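Local coordinates for protein arginase (Medicago truncatula, PDB 6VSS) that hydrolyses L-arginine to urea and L-ornithine with two manganese ions, and also converts agmatine to putrescine, at residues Gly72-Phe77 against Glu194-Ser199. Sequence-based numbering, arbitrary orientation.
Sequences GHHSSF and EGNYYS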
loop_
_atom_site.group_PDB
_atom_site.type_symbol
_atom_site.label_atom_id
_atom_site.label_comp_id
_atom_site.label_asym_id
_atom_site.label_seq_id
_atom_site.Cartn_x
_atom_site.Cartn_y
_atom_site.Cartn_z
ATOM N N GLY B 72 -11.836 1.621 22.069
ATOM C CA GLY B 72 -11.063 0.498 21.507
ATOM C C GLY B 72 -10.455 -0.325 22.593
ATOM O O GLY B 72 -9.928 -1.412 22.261
ATOM N N HIS B 73 -10.552 0.110 23.860
ATOM C CA HIS B 73 -9.679 -0.484 24.906
ATOM C C HIS B 73 -10.202 -1.869 25.346
ATOM O O HIS B 73 -9.576 -2.495 26.224
ATOM C CB HIS B 73 -9.421 0.490 26.051
ATOM C CG HIS B 73 -10.595 0.713 26.947
ATOM N ND1 HIS B 73 -11.591 1.583 26.619
ATOM C CD2 HIS B 73 -10.878 0.219 28.177
ATOM C CE1 HIS B 73 -12.486 1.584 27.590
ATOM N NE2 HIS B 73 -12.056 0.762 28.588
ATOM N N HIS B 74 -11.320 -2.320 24.804
ATOM C CA HIS B 74 -11.938 -3.615 25.184
ATOM C C HIS B 74 -11.573 -4.657 24.132
ATOM O O HIS B 74 -11.954 -5.790 24.304
ATOM C CB HIS B 74 -13.463 -3.442 25.416
ATOM C CG HIS B 74 -13.764 -2.776 26.712
ATOM N ND1 HIS B 74 -12.928 -2.898 27.819
ATOM C CD2 HIS B 74 -14.755 -1.940 27.087
ATOM C CE1 HIS B 74 -13.404 -2.195 28.823
ATOM N NE2 HIS B 74 -14.522 -1.577 28.398
ATOM N N SER B 75 -10.883 -4.268 23.063
ATOM C CA SER B 75 -10.484 -5.172 21.956
ATOM C C SER B 75 -9.356 -6.095 22.441
ATOM O O SER B 75 -8.507 -5.669 23.265
ATOM C CB SER B 75 -10.086 -4.406 20.731
ATOM O OG SER B 75 -11.083 -3.490 20.328
ATOM N N SER B 76 -9.323 -7.307 21.914
ATOM C CA SER B 76 -8.404 -8.395 22.322
ATOM C C SER B 76 -7.088 -8.287 21.529
ATOM O O SER B 76 -6.060 -8.735 22.047
ATOM C CB SER B 76 -9.095 -9.730 22.098
ATOM O OG SER B 76 -9.822 -9.699 20.873
ATOM N N PHE B 77 -7.102 -7.666 20.344
ATOM C CA PHE B 77 -5.953 -7.723 19.395
ATOM C C PHE B 77 -5.535 -6.312 18.993
ATOM O O PHE B 77 -4.348 -6.066 18.999
ATOM C CB PHE B 77 -6.328 -8.630 18.218
ATOM C CG PHE B 77 -5.407 -8.630 17.023
ATOM C CD1 PHE B 77 -4.152 -9.221 17.093
ATOM C CD2 PHE B 77 -5.806 -8.051 15.820
ATOM C CE1 PHE B 77 -3.314 -9.210 15.986
ATOM C CE2 PHE B 77 -4.963 -8.043 14.722
ATOM C CZ PHE B 77 -3.730 -8.634 14.801
ATOM N N GLU B 194 -10.487 -13.395 29.314
ATOM C CA GLU B 194 -9.252 -12.834 29.937
ATOM C C GLU B 194 -9.637 -12.016 31.184
ATOM O O GLU B 194 -9.064 -10.935 31.370
ATOM C CB GLU B 194 -8.479 -12.012 28.897
ATOM C CG GLU B 194 -8.029 -12.801 27.674
ATOM C CD GLU B 194 -7.117 -12.059 26.695
ATOM O OE1 GLU B 194 -6.543 -11.033 27.098
ATOM O OE2 GLU B 194 -6.955 -12.506 25.533
ATOM N N GLY B 195 -10.611 -12.502 31.978
ATOM C CA GLY B 195 -11.186 -11.834 33.169
ATOM C C GLY B 195 -11.724 -10.423 32.909
ATOM O O GLY B 195 -11.966 -9.710 33.919
ATOM N N ASN B 196 -11.928 -10.013 31.640
ATOM C CA ASN B 196 -12.531 -8.698 31.268
ATOM C C ASN B 196 -14.028 -8.868 30.992
ATOM O O ASN B 196 -14.432 -9.134 29.836
ATOM C CB ASN B 196 -11.883 -8.018 30.057
ATOM C CG ASN B 196 -12.447 -6.624 29.829
ATOM O OD1 ASN B 196 -13.226 -6.133 30.644
ATOM N ND2 ASN B 196 -12.044 -5.972 28.743
ATOM N N TYR B 197 -14.818 -8.638 32.023
ATOM C CA TYR B 197 -16.289 -8.545 31.986
ATOM C C TYR B 197 -16.837 -7.755 30.772
ATOM O O TYR B 197 -17.892 -8.080 30.264
ATOM C CB TYR B 197 -16.676 -7.870 33.289
ATOM C CG TYR B 197 -18.156 -7.800 33.468
ATOM C CD1 TYR B 197 -18.840 -8.890 33.987
ATOM C CD2 TYR B 197 -18.858 -6.658 33.129
ATOM C CE1 TYR B 197 -20.206 -8.836 34.187
ATOM C CE2 TYR B 197 -20.227 -6.594 33.312
ATOM C CZ TYR B 197 -20.900 -7.687 33.846
ATOM O OH TYR B 197 -22.246 -7.660 34.034
ATOM N N TYR B 198 -16.169 -6.682 30.367
ATOM C CA TYR B 198 -16.611 -5.731 29.313
ATOM C C TYR B 198 -15.904 -6.011 27.975
ATOM O O TYR B 198 -15.843 -5.094 27.140
ATOM C CB TYR B 198 -16.299 -4.294 29.749
ATOM C CG TYR B 198 -17.080 -3.872 30.960
ATOM C CD1 TYR B 198 -18.414 -3.536 30.828
ATOM C CD2 TYR B 198 -16.516 -3.867 32.234
ATOM C CE1 TYR B 198 -19.173 -3.168 31.927
ATOM C CE2 TYR B 198 -17.259 -3.493 33.346
ATOM C CZ TYR B 198 -18.594 -3.143 33.186
ATOM O OH TYR B 198 -19.387 -2.778 34.237
ATOM N N SER B 199 -15.328 -7.195 27.790
ATOM C CA SER B 199 -14.572 -7.559 26.557
ATOM C C SER B 199 -15.480 -7.388 25.331
ATOM O O SER B 199 -16.686 -7.632 25.462
ATOM C CB SER B 199 -14.056 -8.981 26.655
ATOM O OG SER B 199 -13.677 -9.508 25.380
HETATM O O HOH W 1 -5.681 -10.768 23.448
#
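A single water joins Ser-76 to Glu-194, donating one hydrogen to the backbone O of Ser-76 and the other to Glu-194 OE2, the latter at 3.0 Å. Beyond this bridge the contact rests on the imidazole of His-74, which lies against the turn 196-199. The carbonyl O of Tyr-198 sits over one ring face, near the rim, 3.1 Å from His-74 CG. Further along the same ring, Tyr-198 CB makes a CH-pi contact, 3.7 Å from the ring centroid and 20° off the normal. His-73 CE1 lies over the opposite face, also toward the rim, so both faces have a neighbour. The tyrosine ring itself is nearly parallel to the imidazole but slid aside, leaving little overlap. With CG anti to the backbone N (chi1 -174°), Asn-196 brings ND2 obliquely to within 3.3 Å of His-74 ND1, while its OD1 turns back to accept from Tyr-198 N at 3.0 Å, the donor standing above the carbonyl plane, in an Asx turn that helps to orient the amide. An alanine in place of His-74 would probably open a gap beneath Tyr-198 and leave Asn-196 ND2 without its ring neighbour. Nearby, the backbone of His-74 is hydrogen-bonded to that of His-200, whose NE2 also meets Ser-76 OG. The example illustrates how ureohydrolase loops that follow parallel strands form the active-site rim: Ser-76 binds L-ornithine, and Glu-194 to Asn-196 probably bind substrate, so ring-face contacts, from a carbonyl O and a CH2, join two binding loops that one water also bridges.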